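Local coordinates for protein DNMT2 (PDB 4H0N) that probably methylates a specific cytosine in the anticodon loop of tRNA(Asp), and also cytosines in DNA, using S-adenosyl-L-methionine as the methyl donor, at residues A[112-120]-A[324-332]; A[212-220]-A[236-244]. The protein carries 3 engineered substitutions. All blocks are in the same frame, centred on the assembly; numbering follows the deposited sequence.

Interaction 1: A[112-120]-A[324-332]; sequences VDYILMENV and ISELLKILF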
loop_
_atom_site.group_PDB
_atom_site.type_symbol
_atom_site.label_atom_id
_atom_site.label_comp_id
_atom_site.label_asym_id
_atom_site.label_seq_id
_atom_site.Cartn_x
_atom_site.Cartn_y
_atom_site.Cartn_z
ATOM N N VAL A 112 -24.468 -4.806 0.683
ATOM C CA VAL A 112 -23.270 -4.006 0.903
ATOM C C VAL A 112 -23.583 -2.560 1.294
ATOM O O VAL A 112 -24.201 -1.817 0.532
ATOM C CB VAL A 112 -22.352 -4.027 -0.322
ATOM C CG1 VAL A 112 -21.135 -3.152 -0.080
ATOM C CG2 VAL A 112 -21.928 -5.457 -0.627
ATOM N N ASP A 113 -23.147 -2.174 2.494
ATOM C CA ASP A 113 -23.432 -0.845 3.040
ATOM C C ASP A 113 -22.227 0.092 3.015
ATOM O O ASP A 113 -22.365 1.296 2.797
ATOM C CB ASP A 113 -23.952 -0.957 4.477
ATOM C CG ASP A 113 -25.423 -1.312 4.543
ATOM O OD1 ASP A 113 -26.180 -0.886 3.648
ATOM O OD2 ASP A 113 -25.823 -2.012 5.496
ATOM N N TYR A 114 -21.047 -0.459 3.252
ATOM C CA TYR A 114 -19.856 0.359 3.341
ATOM C C TYR A 114 -18.789 -0.126 2.373
ATOM O O TYR A 114 -18.489 -1.314 2.311
ATOM C CB TYR A 114 -19.308 0.329 4.764
ATOM C CG TYR A 114 -20.347 0.555 5.836
ATOM C CD1 TYR A 114 -21.009 -0.516 6.424
ATOM C CD2 TYR A 114 -20.654 1.838 6.277
ATOM C CE1 TYR A 114 -21.954 -0.319 7.416
ATOM C CE2 TYR A 114 -21.598 2.046 7.270
ATOM C CZ TYR A 114 -22.245 0.965 7.834
ATOM O OH TYR A 114 -23.190 1.169 8.820
ATOM N N ILE A 115 -18.213 0.801 1.622
ATOM C CA ILE A 115 -17.133 0.467 0.705
ATOM C C ILE A 115 -15.955 1.377 0.984
ATOM O O ILE A 115 -16.124 2.588 1.118
ATOM C CB ILE A 115 -17.562 0.666 -0.763
ATOM C CG1 ILE A 115 -18.727 -0.257 -1.115
ATOM C CG2 ILE A 115 -16.410 0.397 -1.700
ATOM C CD1 ILE A 115 -19.248 -0.064 -2.530
ATOM N N LEU A 116 -14.763 0.795 1.096
ATOM C CA LEU A 116 -13.526 1.575 1.141
ATOM C C LEU A 116 -12.569 1.071 0.076
ATOM O O LEU A 116 -12.226 -0.109 0.057
ATOM C CB LEU A 116 -12.857 1.500 2.519
ATOM C CG LEU A 116 -11.644 2.416 2.746
ATOM C CD1 LEU A 116 -11.581 2.822 4.207
ATOM C CD2 LEU A 116 -10.327 1.765 2.322
ATOM N N MET A 117 -12.130 1.970 -0.799
ATOM C CA MET A 117 -11.171 1.607 -1.829
ATOM C C MET A 117 -9.919 2.474 -1.795
ATOM O O MET A 117 -10.008 3.695 -1.709
ATOM C CB MET A 117 -11.814 1.693 -3.211
ATOM C CG MET A 117 -10.826 1.556 -4.362
ATOM S SD MET A 117 -11.441 2.226 -5.917
ATOM C CE MET A 117 -12.189 3.749 -5.350
ATOM N N GLU A 118 -8.756 1.829 -1.861
ATOM C CA GLU A 118 -7.495 2.520 -2.127
ATOM C C GLU A 118 -7.150 2.411 -3.617
ATOM O O GLU A 118 -7.490 1.427 -4.271
ATOM C CB GLU A 118 -6.356 1.937 -1.285
ATOM C CG GLU A 118 -5.012 2.614 -1.536
ATOM C CD GLU A 118 -3.836 1.846 -0.973
ATOM O OE1 GLU A 118 -3.836 1.566 0.245
ATOM O OE2 GLU A 118 -2.906 1.528 -1.748
ATOM N N ASN A 119 -6.485 3.425 -4.157
ATOM C CA ASN A 119 -6.118 3.415 -5.562
ATOM C C ASN A 119 -4.839 4.210 -5.798
ATOM O O ASN A 119 -4.288 4.780 -4.864
ATOM C CB ASN A 119 -7.267 3.963 -6.405
ATOM C CG ASN A 119 -7.546 3.113 -7.626
ATOM O OD1 ASN A 119 -6.678 2.928 -8.478
ATOM N ND2 ASN A 119 -8.756 2.577 -7.708
ATOM N N VAL A 120 -4.356 4.240 -7.036
ATOM C CA VAL A 120 -3.125 4.967 -7.333
ATOM C C VAL A 120 -3.398 6.453 -7.429
ATOM O O VAL A 120 -4.532 6.871 -7.652
ATOM C CB VAL A 120 -2.471 4.510 -8.657
ATOM C CG1 VAL A 120 -1.913 3.101 -8.524
ATOM C CG2 VAL A 120 -3.462 4.604 -9.812
ATOM N N ILE A 324 -5.569 3.697 6.561
ATOM C CA ILE A 324 -6.837 3.015 6.308
ATOM C C ILE A 324 -7.661 2.878 7.584
ATOM O O ILE A 324 -8.886 3.031 7.570
ATOM C CB ILE A 324 -6.616 1.637 5.662
ATOM C CG1 ILE A 324 -6.011 1.814 4.275
ATOM C CG2 ILE A 324 -7.921 0.860 5.560
ATOM C CD1 ILE A 324 -5.812 0.536 3.576
ATOM N N SER A 325 -6.975 2.603 8.686
ATOM C CA SER A 325 -7.616 2.533 9.984
ATOM C C SER A 325 -8.304 3.863 10.291
ATOM O O SER A 325 -9.438 3.896 10.784
ATOM C CB SER A 325 -6.584 2.194 11.054
ATOM O OG SER A 325 -7.208 1.920 12.295
ATOM N N GLU A 326 -7.629 4.963 9.975
ATOM C CA GLU A 326 -8.212 6.286 10.185
ATOM C C GLU A 326 -9.411 6.578 9.283
ATOM O O GLU A 326 -10.346 7.257 9.699
ATOM C CB GLU A 326 -7.151 7.380 10.051
ATOM C CG GLU A 326 -6.126 7.363 11.173
ATOM C CD GLU A 326 -6.763 7.486 12.549
ATOM O OE1 GLU A 326 -7.588 8.405 12.755
ATOM O OE2 GLU A 326 -6.446 6.654 13.425
ATOM N N LEU A 327 -9.383 6.074 8.051
ATOM C CA LEU A 327 -10.500 6.263 7.126
ATOM C C LEU A 327 -11.671 5.371 7.520
ATOM O O LEU A 327 -12.833 5.769 7.402
ATOM C CB LEU A 327 -10.075 5.971 5.686
ATOM C CG LEU A 327 -9.114 6.950 5.009
ATOM C CD1 LEU A 327 -8.622 6.380 3.698
ATOM C CD2 LEU A 327 -9.775 8.292 4.780
ATOM N N LEU A 328 -11.359 4.165 7.989
ATOM C CA LEU A 328 -12.382 3.256 8.506
ATOM C C LEU A 328 -13.154 3.883 9.664
ATOM O O LEU A 328 -14.375 3.750 9.736
ATOM C CB LEU A 328 -11.773 1.914 8.928
ATOM C CG LEU A 328 -11.410 0.938 7.805
ATOM C CD1 LEU A 328 -10.628 -0.246 8.351
ATOM C CD2 LEU A 328 -12.656 0.459 7.093
ATOM N N LYS A 329 -12.447 4.571 10.560
ATOM C CA LYS A 329 -13.107 5.300 11.646
ATOM C C LYS A 329 -14.068 6.344 11.093
ATOM O O LYS A 329 -15.196 6.477 11.569
ATOM C CB LYS A 329 -12.087 5.974 12.566
ATOM C CG LYS A 329 -11.247 5.001 13.361
ATOM C CD LYS A 329 -10.152 5.714 14.130
ATOM C CE LYS A 329 -9.092 4.729 14.575
ATOM N NZ LYS A 329 -8.372 5.201 15.787
ATOM N N ILE A 330 -13.618 7.075 10.082
ATOM C CA ILE A 330 -14.437 8.109 9.470
ATOM C C ILE A 330 -15.638 7.504 8.741
ATOM O O ILE A 330 -16.772 7.960 8.906
ATOM C CB ILE A 330 -13.594 8.966 8.511
ATOM C CG1 ILE A 330 -12.658 9.869 9.313
ATOM C CG2 ILE A 330 -14.476 9.799 7.602
ATOM C CD1 ILE A 330 -11.700 10.653 8.469
ATOM N N LEU A 331 -15.381 6.461 7.958
ATOM C CA LEU A 331 -16.418 5.803 7.171
ATOM C C LEU A 331 -17.568 5.257 8.024
ATOM O O LEU A 331 -18.717 5.219 7.580
ATOM C CB LEU A 331 -15.803 4.675 6.336
ATOM C CG LEU A 331 -16.744 3.838 5.457
ATOM C CD1 LEU A 331 -17.552 4.724 4.515
ATOM C CD2 LEU A 331 -15.974 2.782 4.677
ATOM N N PHE A 332 -17.262 4.845 9.249
ATOM C CA PHE A 332 -18.247 4.178 10.093
ATOM C C PHE A 332 -18.810 5.060 11.206
ATOM O O PHE A 332 -19.639 4.613 11.999
ATOM C CB PHE A 332 -17.662 2.890 10.680
ATOM C CG PHE A 332 -17.510 1.785 9.672
ATOM C CD1 PHE A 332 -18.393 0.715 9.659
ATOM C CD2 PHE A 332 -16.499 1.823 8.722
ATOM C CE1 PHE A 332 -18.261 -0.303 8.724
ATOM C CE2 PHE A 332 -16.366 0.811 7.790
ATOM C CZ PHE A 332 -17.246 -0.253 7.791
#
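L116 of strand 114-119 points at helix 324-332 and meets four of its side chains. Its CG lies anti to the backbone N (chi1 -173°), and the two methyls spread over the helix surface. CD1 sits 3.8 Å from L327 CB and also touches L328 CD2. CD2 rests on I324 CG2 at 4.1 Å. Nearer the backbone, L116 CB packs 4.0 Å from L331 CD2. The same L331 methyl meets the strand backbone, 3.6 Å from I115 O, and reaches Y114 CB. L331 thus fills the interval between L116 and Y114. At the Y114 end the contact becomes aromatic. The Y114 ring makes a face-to-face stack with F332, centroids 4.3 Å apart and planes 26° from parallel. F332 CE1 stands over the Y114 ring, displaced toward its rim. An alanine at Y114 would take away this ring, and F332 would probably lose its stacking partner and be freer to turn. At the other end I324 CD1 comes near E118 OE1. The short axes of strand 114-119 and helix 324-332 run roughly antiparallel, at 153°, and come within 9.6 Å. H4 meets both stacked rings, and W20 meets F332 edge-to-face. Helix 321-332 also packs on helix 15-23, while strand 114-119 lies between strands 72-75 and 161-168 in the central Rossmann-like sheet.

Interaction 2: A[212-220]-A[236-244]; sequences KMLRCAKVF and AYTHYADGT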
loop_
_atom_site.group_PDB
_atom_site.type_symbol
_atom_site.label_atom_id
_atom_site.label_comp_id
_atom_site.label_asym_id
_atom_site.label_seq_id
_atom_site.Cartn_x
_atom_site.Cartn_y
_atom_site.Cartn_z
ATOM N N LYS A 212 27.255 -2.769 -7.820
ATOM C CA LYS A 212 26.591 -2.434 -9.076
ATOM C C LYS A 212 25.569 -1.324 -8.845
ATOM O O LYS A 212 25.467 -0.387 -9.637
ATOM C CB LYS A 212 25.929 -3.673 -9.690
ATOM C CG LYS A 212 25.467 -4.697 -8.661
ATOM C CD LYS A 212 24.075 -5.227 -8.988
ATOM C CE LYS A 212 23.143 -5.140 -7.772
ATOM N NZ LYS A 212 21.686 -5.236 -8.131
ATOM N N MET A 213 24.841 -1.430 -7.735
ATOM C CA MET A 213 23.887 -0.409 -7.310
ATOM C C MET A 213 24.563 0.895 -6.914
ATOM O O MET A 213 24.066 1.978 -7.220
ATOM C CB MET A 213 23.094 -0.915 -6.114
ATOM C CG MET A 213 21.984 -1.856 -6.478
ATOM S SD MET A 213 20.883 -1.064 -7.658
ATOM C CE MET A 213 19.928 -2.467 -8.178
ATOM N N LEU A 214 25.694 0.780 -6.219
ATOM C CA LEU A 214 26.434 1.939 -5.743
ATOM C C LEU A 214 26.947 2.792 -6.897
ATOM O O LEU A 214 27.363 3.932 -6.689
ATOM C CB LEU A 214 27.588 1.510 -4.838
ATOM C CG LEU A 214 27.213 0.909 -3.484
ATOM C CD1 LEU A 214 28.454 0.583 -2.685
ATOM C CD2 LEU A 214 26.330 1.859 -2.710
ATOM N N ARG A 215 26.922 2.246 -8.110
ATOM C CA ARG A 215 27.244 3.034 -9.295
ATOM C C ARG A 215 26.184 4.112 -9.526
ATOM O O ARG A 215 26.480 5.177 -10.065
ATOM C CB ARG A 215 27.380 2.151 -10.543
ATOM C CG ARG A 215 28.587 1.223 -10.548
ATOM C CD ARG A 215 28.873 0.668 -11.946
ATOM N NE ARG A 215 29.873 1.459 -12.664
ATOM C CZ ARG A 215 29.665 2.070 -13.827
ATOM N NH1 ARG A 215 28.485 1.986 -14.426
ATOM N NH2 ARG A 215 30.639 2.765 -14.397
ATOM N N CYS A 216 24.950 3.832 -9.112
ATOM C CA CYS A 216 23.847 4.772 -9.292
ATOM C C CYS A 216 23.632 5.659 -8.067
ATOM O O CYS A 216 22.528 6.155 -7.838
ATOM C CB CYS A 216 22.548 4.021 -9.582
ATOM S SG CYS A 216 22.632 2.806 -10.892
ATOM N N ALA A 217 24.688 5.859 -7.287
ATOM C CA ALA A 217 24.587 6.578 -6.019
ATOM C C ALA A 217 24.014 7.991 -6.140
ATOM O O ALA A 217 23.461 8.520 -5.178
ATOM C CB ALA A 217 25.941 6.613 -5.321
ATOM N N LYS A 218 24.131 8.594 -7.318
ATOM C CA LYS A 218 23.742 9.990 -7.488
ATOM C C LYS A 218 22.247 10.251 -7.315
ATOM O O LYS A 218 21.841 11.382 -7.046
ATOM C CB LYS A 218 24.220 10.531 -8.838
ATOM C CG LYS A 218 25.508 11.346 -8.766
ATOM C CD LYS A 218 25.478 12.320 -7.588
ATOM C CE LYS A 218 26.254 13.600 -7.889
ATOM N NZ LYS A 218 26.855 14.210 -6.659
ATOM N N VAL A 219 21.431 9.213 -7.455
ATOM C CA VAL A 219 19.981 9.390 -7.400
ATOM C C VAL A 219 19.339 8.666 -6.225
ATOM O O VAL A 219 18.124 8.474 -6.192
ATOM C CB VAL A 219 19.313 8.914 -8.694
ATOM C CG1 VAL A 219 19.671 9.835 -9.848
ATOM C CG2 VAL A 219 19.716 7.474 -8.994
ATOM N N PHE A 220 20.162 8.256 -5.270
ATOM C CA PHE A 220 19.668 7.649 -4.047
ATOM C C PHE A 220 19.081 8.726 -3.159
ATOM O O PHE A 220 19.585 9.845 -3.122
ATOM C CB PHE A 220 20.810 6.963 -3.300
ATOM C CG PHE A 220 21.116 5.581 -3.793
ATOM C CD1 PHE A 220 20.104 4.749 -4.239
ATOM C CD2 PHE A 220 22.417 5.107 -3.800
ATOM C CE1 PHE A 220 20.386 3.469 -4.687
ATOM C CE2 PHE A 220 22.707 3.830 -4.253
ATOM C CZ PHE A 220 21.690 3.011 -4.699
ATOM N N ALA A 236 9.785 -2.613 -6.933
ATOM C CA ALA A 236 11.092 -2.658 -7.577
ATOM C C ALA A 236 12.216 -2.244 -6.633
ATOM O O ALA A 236 13.352 -2.048 -7.064
ATOM C CB ALA A 236 11.095 -1.785 -8.825
ATOM N N TYR A 237 11.895 -2.106 -5.349
ATOM C CA TYR A 237 12.897 -1.767 -4.345
ATOM C C TYR A 237 13.940 -2.879 -4.292
ATOM O O TYR A 237 13.591 -4.050 -4.172
ATOM C CB TYR A 237 12.231 -1.562 -2.981
ATOM C CG TYR A 237 13.131 -1.028 -1.873
ATOM C CD1 TYR A 237 13.808 0.175 -2.014
ATOM C CD2 TYR A 237 13.269 -1.718 -0.674
ATOM C CE1 TYR A 237 14.613 0.663 -1.004
ATOM C CE2 TYR A 237 14.070 -1.238 0.340
ATOM C CZ TYR A 237 14.739 -0.045 0.176
ATOM O OH TYR A 237 15.536 0.441 1.193
ATOM N N THR A 238 15.211 -2.491 -4.390
ATOM C CA THR A 238 16.377 -3.393 -4.484
ATOM C C THR A 238 16.570 -4.060 -5.855
ATOM O O THR A 238 17.510 -4.827 -6.032
ATOM C CB THR A 238 16.461 -4.475 -3.357
ATOM O OG1 THR A 238 15.655 -5.607 -3.706
ATOM C CG2 THR A 238 16.031 -3.918 -1.996
ATOM N N HIS A 239 15.685 -3.771 -6.808
ATOM C CA HIS A 239 15.853 -4.218 -8.192
ATOM C C HIS A 239 16.641 -3.158 -8.942
ATOM O O HIS A 239 17.522 -3.460 -9.755
ATOM C CB HIS A 239 14.507 -4.334 -8.907
ATOM C CG HIS A 239 13.675 -5.508 -8.500
ATOM N ND1 HIS A 239 12.576 -5.913 -9.228
ATOM C CD2 HIS A 239 13.758 -6.351 -7.445
ATOM C CE1 HIS A 239 12.022 -6.960 -8.644
ATOM N NE2 HIS A 239 12.719 -7.245 -7.559
ATOM N N TYR A 240 16.259 -1.910 -8.692
ATOM C CA TYR A 240 16.860 -0.747 -9.318
ATOM C C TYR A 240 17.107 0.258 -8.218
ATOM O O TYR A 240 16.577 0.125 -7.116
ATOM C CB TYR A 240 15.929 -0.160 -10.372
ATOM C CG TYR A 240 15.423 -1.200 -11.336
ATOM C CD1 TYR A 240 16.244 -1.700 -12.338
ATOM C CD2 TYR A 240 14.129 -1.693 -11.237
ATOM C CE1 TYR A 240 15.786 -2.663 -13.224
ATOM C CE2 TYR A 240 13.659 -2.655 -12.117
ATOM C CZ TYR A 240 14.491 -3.137 -13.110
ATOM O OH TYR A 240 14.032 -4.094 -13.990
ATOM N N ALA A 241 17.903 1.272 -8.520
ATOM C CA ALA A 241 18.450 2.123 -7.478
ATOM C C ALA A 241 17.544 3.301 -7.183
ATOM O O ALA A 241 17.796 4.077 -6.263
ATOM C CB ALA A 241 19.808 2.621 -7.907
ATOM N N ASP A 242 16.474 3.422 -7.952
ATOM C CA ASP A 242 15.947 4.746 -8.191
ATOM C C ASP A 242 14.432 4.891 -8.351
ATOM O O ASP A 242 13.830 4.351 -9.284
ATOM C CB ASP A 242 16.661 5.296 -9.413
ATOM C CG ASP A 242 16.171 6.638 -9.791
ATOM O OD1 ASP A 242 16.580 7.605 -9.126
ATOM O OD2 ASP A 242 15.373 6.713 -10.743
ATOM N N GLY A 243 13.838 5.662 -7.440
ATOM C CA GLY A 243 12.408 5.893 -7.427
ATOM C C GLY A 243 11.708 4.794 -6.659
ATOM O O GLY A 243 10.504 4.854 -6.429
ATOM N N THR A 244 12.483 3.802 -6.238
ATOM C CA THR A 244 11.934 2.584 -5.655
ATOM C C THR A 244 11.794 2.649 -4.136
ATOM O O THR A 244 11.042 1.874 -3.543
ATOM C CB THR A 244 12.819 1.395 -5.992
ATOM O OG1 THR A 244 14.087 1.564 -5.350
ATOM C CG2 THR A 244 13.019 1.294 -7.502
HETATM O O HOH W 1 15.655 7.570 -5.539
#
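M213 reaches the 236-244 loop because its side chain bends at chi2 (-56°) and then runs on extended. SD comes alongside A241 CB at 3.8 Å. CE goes further, over the backbone of H239 and Y240, and lies 3.7 Å from Y240 CA. F220 leaves its backbone away from the loop, but with CG anti to its carbonyl carbon (chi1 -83°) the ring swings back to A241. Ring atom CE1 touches A241 CB at 3.4 Å. A241 O stands at the edge of the same ring, near its plane, while C216 O lies over one face. C216 completes the set, with CB 3.5 Å from A241 CB. The small A241 methyl is therefore held among M213, C216 and F220, and has the largest buried area of the contact.

The outer side is more polar. D242 extends its carboxylate across V219 at about a right angle, with OD1 beside V219 CB and CG2. Residues 240-242 are poorly ordered, and this close approach of D242 OD1 to V219 is doubtful. OD1 and V219 O are both acceptors and form no bond. A water joins the backbones instead: it donates to V219 O at 2.7 Å and accepts from G243 N at 3.2 Å.

Y284 lies against M213 and T238, and Y260 against F220. The loop carries the second half of the DNMT2 CFTxxYxxY signature: F233 and T234 come just before it, Y237 and Y240 lie within it. T244 bonds back to T234 through the backbone. The two segments lead into the short parallel strands 222-223 and 247-248. This is irregular, turn-rich packing, consistent with the target recognition region of C5-cytosine methyltransferases.

Overall arrangement
Interaction 2 is nested inside the chain loop closed by interaction 1. The order is strand 114-119, then 212-220, 236-244, and finally the C-terminal helix 321-332. Their centres are 34 Å apart, on opposite sides of the chain's centre, and their nearest atoms are about 13 Å apart. They share no helix, strand or sheet. Interaction 1 returns the chain end to the seven-stranded sheet of the cofactor-binding fold, where the E118 side chain is about 6 Å from bound S-adenosyl-L-homocysteine. Interaction 2 lies beside the short parallel strands 222-223 and 247-248, with the H239 side chain about 14 Å from that ligand. The chain leaves the catalytic fold, builds a region probably used for substrate recognition, and comes back.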